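Local coordinates for protein probable transcriptional regulator (Rhodococcus jostii, PDB 3ON2) that probably binds DNA as a transcriptional regulator of the TetR family, although its precise function is unknown, at residues A[23-28]-A[105-110]; A[33-38]-A[51-56]; A[62-67]-A[122-127]; A[88-93]-A[137-142]; A[95-100]-A[163-168]. All coordinates share one frame; numbering follows the deposited sequence.

Contact 1 (A[23-28]-A[105-110]); sequences STLEKD and RELLAL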
# COMPACT_ATOMS: atom_id res chain seq x y z
N SER A 23 10.89 6.34 -9.14
CA SER A 23 10.54 7.11 -10.35
C SER A 23 10.66 6.26 -11.64
O SER A 23 9.78 6.27 -12.49
CB SER A 23 11.39 8.39 -10.43
OG SER A 23 11.01 9.19 -11.55
N THR A 24 11.74 5.50 -11.76
CA THR A 24 11.90 4.57 -12.87
C THR A 24 10.88 3.43 -12.85
O THR A 24 10.35 3.03 -13.90
CB THR A 24 13.31 4.02 -12.83
OG1 THR A 24 14.21 5.12 -12.91
CG2 THR A 24 13.58 3.05 -13.98
N LEU A 25 10.60 2.90 -11.66
CA LEU A 25 9.62 1.84 -11.51
C LEU A 25 8.30 2.28 -12.11
O LEU A 25 7.69 1.54 -12.88
CB LEU A 25 9.37 1.50 -10.04
CG LEU A 25 9.10 0.09 -9.51
CD1 LEU A 25 8.28 0.22 -8.22
CD2 LEU A 25 8.45 -0.87 -10.43
N GLU A 26 7.86 3.49 -11.75
CA GLU A 26 6.55 3.97 -12.17
C GLU A 26 6.51 4.29 -13.65
O GLU A 26 5.48 4.10 -14.29
CB GLU A 26 6.05 5.15 -11.30
CG GLU A 26 5.67 4.76 -9.84
CD GLU A 26 4.53 3.71 -9.68
OE1 GLU A 26 3.77 3.43 -10.66
OE2 GLU A 26 4.38 3.17 -8.54
N LYS A 27 7.64 4.73 -14.21
CA LYS A 27 7.74 4.96 -15.66
C LYS A 27 7.92 3.69 -16.50
O LYS A 27 7.21 3.49 -17.50
CB LYS A 27 8.84 5.97 -15.99
CG LYS A 27 8.34 7.40 -16.05
CD LYS A 27 9.22 8.28 -16.95
CE LYS A 27 8.36 9.22 -17.85
NZ LYS A 27 7.57 10.27 -17.10
N ASP A 28 8.86 2.84 -16.10
CA ASP A 28 9.32 1.74 -16.95
C ASP A 28 8.97 0.33 -16.43
O ASP A 28 9.17 -0.65 -17.14
CB ASP A 28 10.85 1.83 -17.19
CG ASP A 28 11.29 3.13 -17.90
OD1 ASP A 28 10.53 3.68 -18.74
OD2 ASP A 28 12.43 3.60 -17.63
N ARG A 105 0.76 2.42 -8.74
CA ARG A 105 0.41 1.14 -9.37
C ARG A 105 1.57 0.17 -9.51
O ARG A 105 1.43 -1.00 -9.15
CB ARG A 105 -0.24 1.39 -10.73
CG ARG A 105 -1.46 2.26 -10.61
CD ARG A 105 -2.24 2.35 -11.91
NE ARG A 105 -3.18 3.47 -11.85
CZ ARG A 105 -4.08 3.72 -12.80
NH1 ARG A 105 -4.13 2.94 -13.87
NH2 ARG A 105 -4.89 4.75 -12.69
N GLU A 106 2.71 0.63 -10.03
CA GLU A 106 3.90 -0.24 -10.16
C GLU A 106 4.52 -0.56 -8.78
O GLU A 106 5.00 -1.67 -8.56
CB GLU A 106 4.96 0.35 -11.10
CG GLU A 106 4.52 0.51 -12.55
CD GLU A 106 4.28 -0.82 -13.25
OE1 GLU A 106 4.69 -1.87 -12.72
OE2 GLU A 106 3.69 -0.82 -14.34
N LEU A 107 4.50 0.40 -7.86
CA LEU A 107 5.03 0.11 -6.52
C LEU A 107 4.17 -0.94 -5.81
O LEU A 107 4.69 -1.87 -5.21
CB LEU A 107 5.14 1.37 -5.66
CG LEU A 107 5.62 1.09 -4.23
CD1 LEU A 107 7.11 0.73 -4.21
CD2 LEU A 107 5.32 2.29 -3.33
N LEU A 108 2.85 -0.81 -5.93
CA LEU A 108 1.96 -1.76 -5.30
C LEU A 108 2.14 -3.19 -5.87
O LEU A 108 2.20 -4.18 -5.09
CB LEU A 108 0.51 -1.26 -5.40
CG LEU A 108 -0.51 -2.02 -4.55
CD1 LEU A 108 -0.48 -1.55 -3.10
CD2 LEU A 108 -1.91 -1.90 -5.15
N ALA A 109 2.23 -3.31 -7.20
CA ALA A 109 2.58 -4.61 -7.82
C ALA A 109 3.88 -5.19 -7.24
O ALA A 109 3.94 -6.40 -6.91
CB ALA A 109 2.68 -4.49 -9.32
N LEU A 110 4.91 -4.35 -7.10
CA LEU A 110 6.18 -4.79 -6.52
C LEU A 110 6.01 -5.24 -5.06
O LEU A 110 6.51 -6.29 -4.66
CB LEU A 110 7.26 -3.71 -6.66
CG LEU A 110 8.63 -4.00 -6.00
CD1 LEU A 110 9.35 -5.20 -6.60
CD2 LEU A 110 9.53 -2.76 -6.10
O HOH W 1 4.63 1.25 -15.90
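The carboxylate of Glu26 lies against the opening turn of helix 105-115 and takes up two consecutive backbone N-H groups. Glu106 N reaches OE1 of Glu26 at 3.1 Å, on the syn side and 24° out of the carboxylate plane. Leu107 N approaches OE2 of Glu26 at 2.9 Å from well above that plane, so the two N-H groups come in from different directions. The second carboxylate, on Glu106, is turned by 53° against the first, and the two side chains run past each other in opposite directions. Both chains bend at chi2; in Glu26 that bend brings the acid back onto the helix start, where the helix dipole would probably steady its negative charge. These are the first helix of the TetR-type DNA-binding domain and a short helix of the regulatory domain, their segments 23-28 and 105-110 crossing at 102°. In TetR-family repressors the contact between these domains is generally thought to pass on the ligand signal, and a similar role is possible here. Alongside the acid, Leu25 supplies the apolar half. Its CD2 touches CB of Glu106 at 3.8 Å, while CD1 fits between the Leu107 backbone, 3.7 Å from CA of Leu107, and the end of Leu110, 3.9 Å from CD2 of Leu110. Beyond the pair, Leu25 packs on Val30 and Leu33, and Leu110 on Leu63 of helix 56-81. One water gives a sound bond of 2.8 Å to OE2 of Glu106 and a weak one to the carbonyl O of Glu26.

Contact 2 (A[33-38]-A[51-56]); sequences LSLRQL and KHFRDR. With SO4 (sulfate ion), chain E.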
# COMPACT_ATOMS: atom_id res chain seq x y z
N LEU A 33 14.29 -1.51 -13.86
CA LEU A 33 15.12 -1.18 -12.70
C LEU A 33 16.49 -1.81 -12.76
O LEU A 33 16.62 -3.05 -12.83
CB LEU A 33 14.45 -1.60 -11.39
CG LEU A 33 13.38 -0.69 -10.81
CD1 LEU A 33 12.97 -1.25 -9.48
CD2 LEU A 33 13.92 0.73 -10.63
N SER A 34 17.51 -0.97 -12.69
CA SER A 34 18.87 -1.45 -12.58
C SER A 34 19.62 -0.69 -11.50
O SER A 34 19.71 0.54 -11.55
CB SER A 34 19.60 -1.33 -13.94
OG SER A 34 20.98 -1.58 -13.78
N LEU A 35 20.18 -1.42 -10.54
CA LEU A 35 20.94 -0.77 -9.48
C LEU A 35 22.16 -0.07 -10.07
O LEU A 35 22.47 1.07 -9.72
CB LEU A 35 21.36 -1.78 -8.42
CG LEU A 35 22.17 -1.29 -7.20
CD1 LEU A 35 21.55 -0.07 -6.52
CD2 LEU A 35 22.33 -2.46 -6.20
N ARG A 36 22.83 -0.74 -10.99
CA ARG A 36 23.99 -0.16 -11.63
C ARG A 36 23.63 1.12 -12.38
O ARG A 36 24.32 2.10 -12.26
CB ARG A 36 24.64 -1.17 -12.56
CG ARG A 36 25.32 -2.32 -11.83
CD ARG A 36 25.69 -3.38 -12.84
NE ARG A 36 24.51 -4.15 -13.20
CZ ARG A 36 24.42 -4.93 -14.26
NH1 ARG A 36 23.29 -5.62 -14.48
NH2 ARG A 36 25.44 -5.02 -15.11
N GLN A 37 22.54 1.13 -13.13
CA GLN A 37 22.15 2.36 -13.81
C GLN A 37 21.77 3.48 -12.83
O GLN A 37 22.14 4.65 -13.03
CB GLN A 37 20.96 2.10 -14.73
CG GLN A 37 21.32 1.47 -16.04
CD GLN A 37 20.16 1.51 -17.00
OE1 GLN A 37 19.13 0.88 -16.77
NE2 GLN A 37 20.32 2.26 -18.07
N LEU A 38 21.05 3.13 -11.77
CA LEU A 38 20.56 4.14 -10.84
C LEU A 38 21.73 4.80 -10.14
O LEU A 38 21.74 6.01 -9.95
CB LEU A 38 19.60 3.53 -9.83
CG LEU A 38 18.29 3.06 -10.43
CD1 LEU A 38 17.64 2.03 -9.51
CD2 LEU A 38 17.33 4.24 -10.71
N LYS A 51 27.10 1.89 -4.27
CA LYS A 51 25.71 1.87 -4.73
C LYS A 51 24.80 1.76 -3.50
O LYS A 51 23.59 1.65 -3.64
CB LYS A 51 25.44 0.65 -5.63
CG LYS A 51 26.39 0.42 -6.81
CD LYS A 51 26.04 -0.88 -7.56
CE LYS A 51 26.63 -2.17 -6.91
NZ LYS A 51 26.39 -2.36 -5.41
N HIS A 52 25.42 1.80 -2.31
CA HIS A 52 24.79 1.51 -1.01
C HIS A 52 24.27 0.09 -0.86
O HIS A 52 24.73 -0.66 0.00
CB HIS A 52 23.67 2.50 -0.64
CG HIS A 52 22.93 2.10 0.59
ND1 HIS A 52 23.40 2.38 1.86
CD2 HIS A 52 21.79 1.39 0.76
CE1 HIS A 52 22.58 1.86 2.75
NE2 HIS A 52 21.58 1.27 2.11
N PHE A 53 23.29 -0.28 -1.69
CA PHE A 53 22.67 -1.59 -1.62
C PHE A 53 23.63 -2.68 -2.06
O PHE A 53 24.39 -2.51 -2.99
CB PHE A 53 21.41 -1.59 -2.50
CG PHE A 53 20.34 -0.68 -1.98
CD1 PHE A 53 19.52 -1.07 -0.91
CD2 PHE A 53 20.15 0.59 -2.54
CE1 PHE A 53 18.53 -0.21 -0.42
CE2 PHE A 53 19.16 1.45 -2.04
CZ PHE A 53 18.35 1.04 -0.99
N ARG A 54 23.58 -3.81 -1.38
CA ARG A 54 24.47 -4.95 -1.64
C ARG A 54 24.24 -5.52 -3.04
O ARG A 54 25.17 -5.93 -3.71
CB ARG A 54 24.20 -6.04 -0.59
CG ARG A 54 24.96 -7.34 -0.72
CD ARG A 54 26.17 -7.41 0.21
NE ARG A 54 25.87 -7.08 1.60
CZ ARG A 54 25.89 -7.94 2.62
NH1 ARG A 54 25.61 -7.51 3.84
NH2 ARG A 54 26.19 -9.23 2.43
N ASP A 55 22.97 -5.56 -3.47
CA ASP A 55 22.60 -6.08 -4.78
C ASP A 55 21.19 -5.60 -5.13
O ASP A 55 20.54 -4.93 -4.33
CB ASP A 55 22.66 -7.62 -4.80
CG ASP A 55 21.87 -8.27 -3.63
OD1 ASP A 55 20.81 -7.76 -3.19
OD2 ASP A 55 22.32 -9.33 -3.14
N ARG A 56 20.75 -5.95 -6.33
CA ARG A 56 19.44 -5.56 -6.82
C ARG A 56 18.35 -5.98 -5.86
O ARG A 56 17.41 -5.22 -5.62
CB ARG A 56 19.17 -6.18 -8.20
CG ARG A 56 17.84 -5.73 -8.83
CD ARG A 56 17.80 -6.04 -10.33
NE ARG A 56 16.67 -5.36 -10.96
CZ ARG A 56 15.55 -5.96 -11.35
NH1 ARG A 56 14.57 -5.26 -11.89
NH2 ARG A 56 15.42 -7.27 -11.21
S SO4 E . 21.41 -4.55 -11.49
O1 SO4 E . 21.07 -4.94 -12.86
O2 SO4 E . 22.44 -3.51 -11.55
O3 SO4 E . 20.21 -4.06 -10.80
O4 SO4 E . 22.00 -5.66 -10.76
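Leu35, in the first turn of helix 35-41, and Arg56, where helix 56-81 begins, bring their backbones together with the CA atoms 5.7 Å apart. Leu35 carries most of the packing: Leu35 CD2 lies 3.5 Å from Asp55 C. The same methyl also meets CB of Phe53, while CG of Leu35 rests on CD of Lys51, whose chain crosses it at about a right angle. Arg56 runs out extended from CG to NE and turns its guanidinium back to the carbonyl of Leu33. Its NE donates a hydrogen bond to Leu33 O at 3.0 Å, from above the carbonyl plane (42°), and NH1 adds a weak one to the same oxygen. A sulfate, probably from the crystallisation liquor, sits on the start of helix 35-41. Leu35 N holds its O3 at 2.7 Å; Arg36 grips O2 through both its backbone N and NE, and O1 through NH1 at 2.8 Å. Nearby, Ser34 caps the helix, its OG accepting from Gln37 N. The predicted helix-turn-helix motif spans most of this region, and an anion bound so firmly by N-H groups and an arginine is consistent with a site for a DNA phosphate. Leu33 continues the packing to Ala21 of helix 13-28 and Leu60 of helix 56-81, Lys51 leans on Ala39 and Arg40 of helix 35-41, and Phe53 lies against Leu59 and Ala62 of helix 56-81.

Contact 3 (A[62-67]-A[122-127]); sequences ALAESG and SQVVEA
Glu65 and Val124 mark the closest backbone approach, their CA atoms 4.7 Å apart, between two nearly parallel helices of the all-helical TetR fold. The long helix 56-81 leads out of the DNA-binding region, and helix 122-144 begins beside it; the short segments have axes 8.6 Å apart at 18°. Small side chains allow this closeness. On the packed side the CB of Ala64 points at Val124 and meets its CG1 at 4.1 Å, with CG2 of Val124 almost as near and also set over the backbone N of Glu65. One turn on, the CB of Ala127 lies 4.0 Å from CG of Glu65, so the aliphatic part of the acid belongs to the apolar seam. Asn114 of helix 105-115 covers Ala64 and Val124, and Phe68 extends the seam beyond Ala127. The other side is polar and looser. Here the extended chain of Glu65, with CG anti to the backbone N (chi1 -167°), crosses Gln123 at about a right angle. Its OE2 lies against the methylenes of Gln123, 3.6 Å from CB, and not against the amide, whose plane is turned 75° from the carboxylate. Putting an alanine at Glu65 would probably uncover the methylenes of Gln123 and the methyl of Ala127 and take away one partner of the bridging water. That water links the two polar ends unevenly: it accepts from NE2 of Gln123 at 2.7 Å but donates only weakly to OE1 of Glu65, 3.3 Å away.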
# COMPACT_ATOMS: atom_id res chain seq x y z
N ALA A 62 13.91 -3.10 -0.20
CA ALA A 62 13.79 -1.76 0.39
C ALA A 62 12.61 -0.97 -0.18
O ALA A 62 11.89 -0.34 0.59
CB ALA A 62 15.10 -0.97 0.22
N LEU A 63 12.40 -1.02 -1.49
CA LEU A 63 11.25 -0.39 -2.14
C LEU A 63 9.93 -0.98 -1.67
O LEU A 63 8.98 -0.25 -1.33
CB LEU A 63 11.34 -0.59 -3.66
CG LEU A 63 12.25 0.38 -4.41
CD1 LEU A 63 12.52 -0.13 -5.84
CD2 LEU A 63 11.61 1.76 -4.43
N ALA A 64 9.89 -2.30 -1.61
CA ALA A 64 8.70 -3.03 -1.15
C ALA A 64 8.40 -2.69 0.32
O ALA A 64 7.25 -2.42 0.67
CB ALA A 64 8.91 -4.53 -1.32
N GLU A 65 9.41 -2.73 1.18
CA GLU A 65 9.24 -2.37 2.60
C GLU A 65 8.73 -0.94 2.77
O GLU A 65 7.77 -0.69 3.49
CB GLU A 65 10.55 -2.56 3.37
CG GLU A 65 10.37 -2.53 4.89
CD GLU A 65 11.64 -2.18 5.63
OE1 GLU A 65 12.60 -1.66 5.00
OE2 GLU A 65 11.68 -2.40 6.86
N SER A 66 9.37 -0.02 2.06
CA SER A 66 8.98 1.38 2.06
C SER A 66 7.53 1.59 1.58
O SER A 66 6.81 2.46 2.10
CB SER A 66 9.92 2.17 1.16
OG SER A 66 9.47 3.51 1.07
N GLY A 67 7.14 0.82 0.56
CA GLY A 67 5.77 0.85 0.06
C GLY A 67 4.73 0.47 1.10
O GLY A 67 3.72 1.15 1.26
N SER A 122 12.04 -10.94 5.71
CA SER A 122 11.22 -10.76 6.91
C SER A 122 10.76 -9.31 7.15
O SER A 122 9.64 -9.08 7.60
CB SER A 122 11.96 -11.28 8.14
OG SER A 122 13.24 -10.67 8.25
N GLN A 123 11.61 -8.33 6.85
CA GLN A 123 11.21 -6.94 7.07
C GLN A 123 10.09 -6.52 6.12
O GLN A 123 9.22 -5.73 6.50
CB GLN A 123 12.39 -5.95 7.04
CG GLN A 123 12.96 -5.65 5.66
CD GLN A 123 13.98 -6.68 5.18
OE1 GLN A 123 14.19 -7.74 5.81
NE2 GLN A 123 14.64 -6.37 4.06
N VAL A 124 10.10 -7.07 4.90
CA VAL A 124 8.99 -6.86 3.96
C VAL A 124 7.72 -7.54 4.49
O VAL A 124 6.64 -6.91 4.56
CB VAL A 124 9.30 -7.35 2.53
CG1 VAL A 124 8.08 -7.19 1.62
CG2 VAL A 124 10.52 -6.57 1.94
N VAL A 125 7.85 -8.82 4.85
CA VAL A 125 6.71 -9.58 5.40
C VAL A 125 6.08 -8.84 6.59
O VAL A 125 4.86 -8.68 6.63
CB VAL A 125 7.10 -11.04 5.80
CG1 VAL A 125 5.92 -11.76 6.46
CG2 VAL A 125 7.59 -11.83 4.58
N GLU A 126 6.92 -8.37 7.53
CA GLU A 126 6.44 -7.66 8.74
C GLU A 126 5.73 -6.33 8.44
O GLU A 126 4.72 -6.00 9.06
CB GLU A 126 7.59 -7.39 9.71
CG GLU A 126 8.06 -8.63 10.49
CD GLU A 126 9.35 -8.39 11.29
OE1 GLU A 126 9.67 -7.20 11.55
OE2 GLU A 126 10.02 -9.39 11.67
N ALA A 127 6.30 -5.57 7.50
CA ALA A 127 5.71 -4.32 7.04
C ALA A 127 4.32 -4.56 6.41
O ALA A 127 3.38 -3.80 6.69
CB ALA A 127 6.65 -3.62 6.05
O HOH W 2 14.35 -3.85 3.20

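Contact 4 (A[88-93]-A[137-142]); sequences ARFAAL and RIVTEA
Arg89 and Glu141 form a salt bridge between the helices, NH1 of Arg89 lying 3.0 Å from OE1 of Glu141. The carboxylate oxygen comes to the guanidinium edge, near its plane, although the two flat groups are turned 48° apart and the chains cross at about a right angle. Arg89 leaves with CG beside its backbone N (chi1 -71°) and runs extended from CG to NE, which carries NH1 over to the acid. Next to it Ile138 spreads three ways. CD1 sits 3.9 Å from NH1 of Arg89, CG1 meets CD1 of Leu93 at 4.0 Å, and CG2 is 3.8 Å from CE1 of Phe90. The Phe90 ring reaches farther across: its CZ touches the methyl of Ala142 at 3.8 Å and CG2 of Val139 at 4.1 Å. Segments 88-93 and 137-142 run antiparallel (162°) within the TetR-type regulatory domain, their axes 10.7 Å apart at closest, a spacing bridged by these long side chains. Leu93 and Val139 also line the pocket that holds a polyether, probably from the crystallisation liquor, with the side chain of Val139 about 4 Å from it. Farther out, Val79 of helix 56-81 packs on Arg89, Leu93 and Ile138. Phe90 meets Trp193 edge-to-face, and Ile148 lies against both Val139 and Ala142.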
# COMPACT_ATOMS: atom_id res chain seq x y z
N ALA A 88 -17.70 5.48 9.52
CA ALA A 88 -16.81 6.49 8.92
C ALA A 88 -15.38 5.98 8.69
O ALA A 88 -14.78 6.27 7.66
CB ALA A 88 -16.78 7.75 9.76
N ARG A 89 -14.87 5.22 9.65
CA ARG A 89 -13.52 4.68 9.54
C ARG A 89 -13.43 3.65 8.43
O ARG A 89 -12.44 3.61 7.71
CB ARG A 89 -13.08 4.01 10.84
CG ARG A 89 -12.82 5.00 11.92
CD ARG A 89 -12.41 4.31 13.20
NE ARG A 89 -11.97 5.32 14.14
CZ ARG A 89 -11.17 5.11 15.18
NH1 ARG A 89 -10.69 3.90 15.45
NH2 ARG A 89 -10.85 6.13 15.94
N PHE A 90 -14.43 2.78 8.33
CA PHE A 90 -14.47 1.75 7.27
C PHE A 90 -14.47 2.43 5.92
O PHE A 90 -13.71 2.06 5.04
CB PHE A 90 -15.71 0.86 7.38
CG PHE A 90 -15.62 -0.23 8.44
CD1 PHE A 90 -14.97 -0.02 9.65
CD2 PHE A 90 -16.28 -1.44 8.24
CE1 PHE A 90 -14.95 -1.01 10.63
CE2 PHE A 90 -16.26 -2.44 9.21
CZ PHE A 90 -15.58 -2.23 10.40
N ALA A 91 -15.35 3.42 5.76
CA ALA A 91 -15.41 4.21 4.53
C ALA A 91 -14.09 4.92 4.22
O ALA A 91 -13.63 4.91 3.07
CB ALA A 91 -16.59 5.21 4.57
N ALA A 92 -13.47 5.54 5.22
CA ALA A 92 -12.21 6.24 4.99
C ALA A 92 -11.07 5.31 4.60
O ALA A 92 -10.26 5.67 3.73
CB ALA A 92 -11.80 7.09 6.21
N LEU A 93 -10.97 4.15 5.25
CA LEU A 93 -9.92 3.19 4.92
C LEU A 93 -10.06 2.71 3.49
O LEU A 93 -9.07 2.56 2.80
CB LEU A 93 -9.95 1.97 5.84
CG LEU A 93 -9.38 2.18 7.25
CD1 LEU A 93 -9.73 0.97 8.07
CD2 LEU A 93 -7.86 2.40 7.26
N ARG A 137 -7.63 -4.36 13.56
CA ARG A 137 -7.85 -3.62 14.82
C ARG A 137 -9.09 -2.72 14.74
O ARG A 137 -9.90 -2.73 15.65
CB ARG A 137 -6.59 -2.85 15.26
CG ARG A 137 -6.81 -1.46 15.91
CD ARG A 137 -5.52 -0.81 16.49
NE ARG A 137 -4.36 -0.72 15.58
CZ ARG A 137 -3.49 -1.72 15.36
NH1 ARG A 137 -3.67 -2.89 15.96
NH2 ARG A 137 -2.45 -1.55 14.53
N ILE A 138 -9.26 -2.02 13.62
CA ILE A 138 -10.43 -1.17 13.35
C ILE A 138 -11.73 -2.00 13.31
O ILE A 138 -12.76 -1.55 13.81
CB ILE A 138 -10.29 -0.44 11.98
CG1 ILE A 138 -9.02 0.44 11.93
CG2 ILE A 138 -11.54 0.35 11.64
CD1 ILE A 138 -9.13 1.80 12.58
N VAL A 139 -11.68 -3.18 12.69
CA VAL A 139 -12.82 -4.13 12.68
C VAL A 139 -13.11 -4.62 14.11
O VAL A 139 -14.26 -4.61 14.55
CB VAL A 139 -12.57 -5.34 11.72
CG1 VAL A 139 -13.64 -6.45 11.88
CG2 VAL A 139 -12.45 -4.89 10.23
N THR A 140 -12.07 -5.04 14.84
CA THR A 140 -12.21 -5.52 16.23
C THR A 140 -12.82 -4.44 17.11
O THR A 140 -13.75 -4.73 17.87
CB THR A 140 -10.85 -6.03 16.82
OG1 THR A 140 -10.31 -7.01 15.94
CG2 THR A 140 -11.02 -6.70 18.20
N GLU A 141 -12.33 -3.21 16.99
CA GLU A 141 -12.88 -2.06 17.73
C GLU A 141 -14.34 -1.83 17.37
O GLU A 141 -15.14 -1.46 18.24
CB GLU A 141 -12.07 -0.78 17.50
CG GLU A 141 -10.62 -0.83 18.03
CD GLU A 141 -9.77 0.43 17.73
OE1 GLU A 141 -10.29 1.37 17.08
OE2 GLU A 141 -8.58 0.48 18.14
N ALA A 142 -14.69 -2.05 16.11
CA ALA A 142 -16.09 -1.90 15.67
C ALA A 142 -16.98 -2.96 16.30
O ALA A 142 -18.15 -2.70 16.61
CB ALA A 142 -16.19 -1.97 14.13

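Contact 5 (A[95-100]-A[163-168]); sequences GAYVSF and TFHGIA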
# COMPACT_ATOMS: atom_id res chain seq x y z
N GLY A 95 -11.56 4.14 0.77
CA GLY A 95 -11.20 5.23 -0.13
C GLY A 95 -9.70 5.49 -0.16
O GLY A 95 -9.13 5.68 -1.23
N ALA A 96 -9.06 5.49 1.02
CA ALA A 96 -7.60 5.65 1.08
C ALA A 96 -6.83 4.51 0.43
O ALA A 96 -5.78 4.73 -0.20
CB ALA A 96 -7.12 5.82 2.54
N TYR A 97 -7.29 3.29 0.62
CA TYR A 97 -6.63 2.16 -0.06
C TYR A 97 -6.66 2.28 -1.59
O TYR A 97 -5.64 2.10 -2.27
CB TYR A 97 -7.22 0.80 0.35
CG TYR A 97 -6.49 -0.30 -0.41
CD1 TYR A 97 -5.22 -0.71 0.02
CD2 TYR A 97 -7.01 -0.85 -1.58
CE1 TYR A 97 -4.51 -1.65 -0.66
CE2 TYR A 97 -6.28 -1.82 -2.29
CZ TYR A 97 -5.03 -2.22 -1.81
OH TYR A 97 -4.27 -3.16 -2.45
N VAL A 98 -7.85 2.53 -2.13
CA VAL A 98 -8.01 2.62 -3.58
C VAL A 98 -7.19 3.78 -4.14
O VAL A 98 -6.49 3.62 -5.14
CB VAL A 98 -9.52 2.65 -3.99
CG1 VAL A 98 -9.70 2.77 -5.52
CG2 VAL A 98 -10.22 1.35 -3.49
N SER A 99 -7.23 4.94 -3.48
CA SER A 99 -6.38 6.07 -3.91
C SER A 99 -4.90 5.76 -3.90
O SER A 99 -4.17 6.17 -4.84
CB SER A 99 -6.62 7.30 -3.03
OG SER A 99 -7.94 7.71 -3.23
N PHE A 100 -4.44 5.06 -2.86
CA PHE A 100 -3.04 4.65 -2.79
C PHE A 100 -2.64 3.76 -3.97
O PHE A 100 -1.60 3.96 -4.62
CB PHE A 100 -2.72 3.91 -1.48
CG PHE A 100 -1.26 3.65 -1.27
CD1 PHE A 100 -0.49 4.54 -0.53
CD2 PHE A 100 -0.65 2.52 -1.83
CE1 PHE A 100 0.89 4.30 -0.34
CE2 PHE A 100 0.72 2.28 -1.66
CZ PHE A 100 1.49 3.17 -0.91
N THR A 163 -12.34 -6.94 -1.61
CA THR A 163 -13.28 -6.02 -2.23
C THR A 163 -12.60 -4.79 -2.80
O THR A 163 -12.78 -4.48 -3.99
CB THR A 163 -14.38 -5.58 -1.26
OG1 THR A 163 -15.08 -6.75 -0.80
CG2 THR A 163 -15.36 -4.58 -1.96
N PHE A 164 -11.81 -4.10 -1.98
CA PHE A 164 -11.22 -2.84 -2.44
C PHE A 164 -9.97 -3.02 -3.30
O PHE A 164 -9.72 -2.21 -4.21
CB PHE A 164 -11.12 -1.81 -1.28
CG PHE A 164 -12.48 -1.50 -0.72
CD1 PHE A 164 -13.37 -0.71 -1.45
CD2 PHE A 164 -12.92 -2.12 0.44
CE1 PHE A 164 -14.66 -0.49 -0.99
CE2 PHE A 164 -14.23 -1.89 0.92
CZ PHE A 164 -15.08 -1.07 0.20
N HIS A 165 -9.21 -4.09 -3.08
CA HIS A 165 -8.19 -4.44 -4.06
C HIS A 165 -8.82 -4.86 -5.40
O HIS A 165 -8.25 -4.60 -6.46
CB HIS A 165 -7.24 -5.53 -3.57
CG HIS A 165 -6.05 -5.72 -4.45
ND1 HIS A 165 -5.08 -4.75 -4.60
CD2 HIS A 165 -5.67 -6.75 -5.25
CE1 HIS A 165 -4.17 -5.16 -5.46
NE2 HIS A 165 -4.49 -6.38 -5.86
N GLY A 166 -9.96 -5.54 -5.36
CA GLY A 166 -10.71 -5.86 -6.58
C GLY A 166 -11.14 -4.61 -7.35
O GLY A 166 -10.95 -4.54 -8.55
N ILE A 167 -11.71 -3.63 -6.65
CA ILE A 167 -12.04 -2.33 -7.27
C ILE A 167 -10.80 -1.65 -7.91
O ILE A 167 -10.84 -1.24 -9.09
CB ILE A 167 -12.81 -1.37 -6.29
CG1 ILE A 167 -14.19 -1.95 -5.94
CG2 ILE A 167 -13.04 0.03 -6.98
CD1 ILE A 167 -14.98 -1.10 -4.86
N ALA A 168 -9.70 -1.54 -7.16
CA ALA A 168 -8.47 -0.94 -7.68
C ALA A 168 -7.94 -1.71 -8.93
O ALA A 168 -7.50 -1.09 -9.91
CB ALA A 168 -7.40 -0.85 -6.59
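The hydroxyl of Tyr97 is held by two hydrogen bonds, one of 2.8 Å between Tyr97 OH and His165 ND1, the other with the hydroxyl of Tyr112. The chi1 of Tyr97 (179°) swings the ring away from its own backbone N and across to helix 153-172. There the carbonyl O of Phe164 meets the ring edge, near its plane, and CE2 of Tyr97 lies 3.7 Å from CA of His165. Replacing Tyr97 with a phenylalanine would probably leave His165 ND1 and the Tyr112 hydroxyl without their shared mate and the imidazole less firmly oriented. Beside the ring, Val98 supplies apolar contact: CG2 is 4.0 Å from CB of Phe164, and CG1 stands 4.4 Å from the methyl of Ala168. Tyr97 and Phe164 both belong to the polyether pocket of this TetR-type regulatory domain, which probably marks the family's effector cavity. The axes of 95-100 and 163-168 approach to 9.2 Å at 35°. Around them, Val181 and Val185 of helix 181-196 cover Val98, Leu71 of helix 56-81 lies against Tyr97, and Leu108 of helix 105-115 packs on both Tyr97 and His165.

Contacts 3 and 5 are the buried ones, closer to the chain's centre than contact 4, while contact 2 lies farthest out, its centre about 23 Å from the centre of the chain. Contacts 1, 2 and 3 form a touching group: Leu33 meets both Leu25 and Leu63, and Leu107 packs on Gly67. Leu108 then carries contact 1 on to Tyr97 and His165 of contact 5. Helix 86-103 serves contacts 4 and 5, and helix 122-144 serves 3 and 4. The chemistry follows the place: an anion-binding helix start at the DNA-binding end, a carboxylate on backbone N-H groups at the domain junction, a water bridge beside contact 3, and aromatic and apolar packing with a tyrosine–histidine hydrogen bond beside the pocket, contact 4 adding a salt bridge.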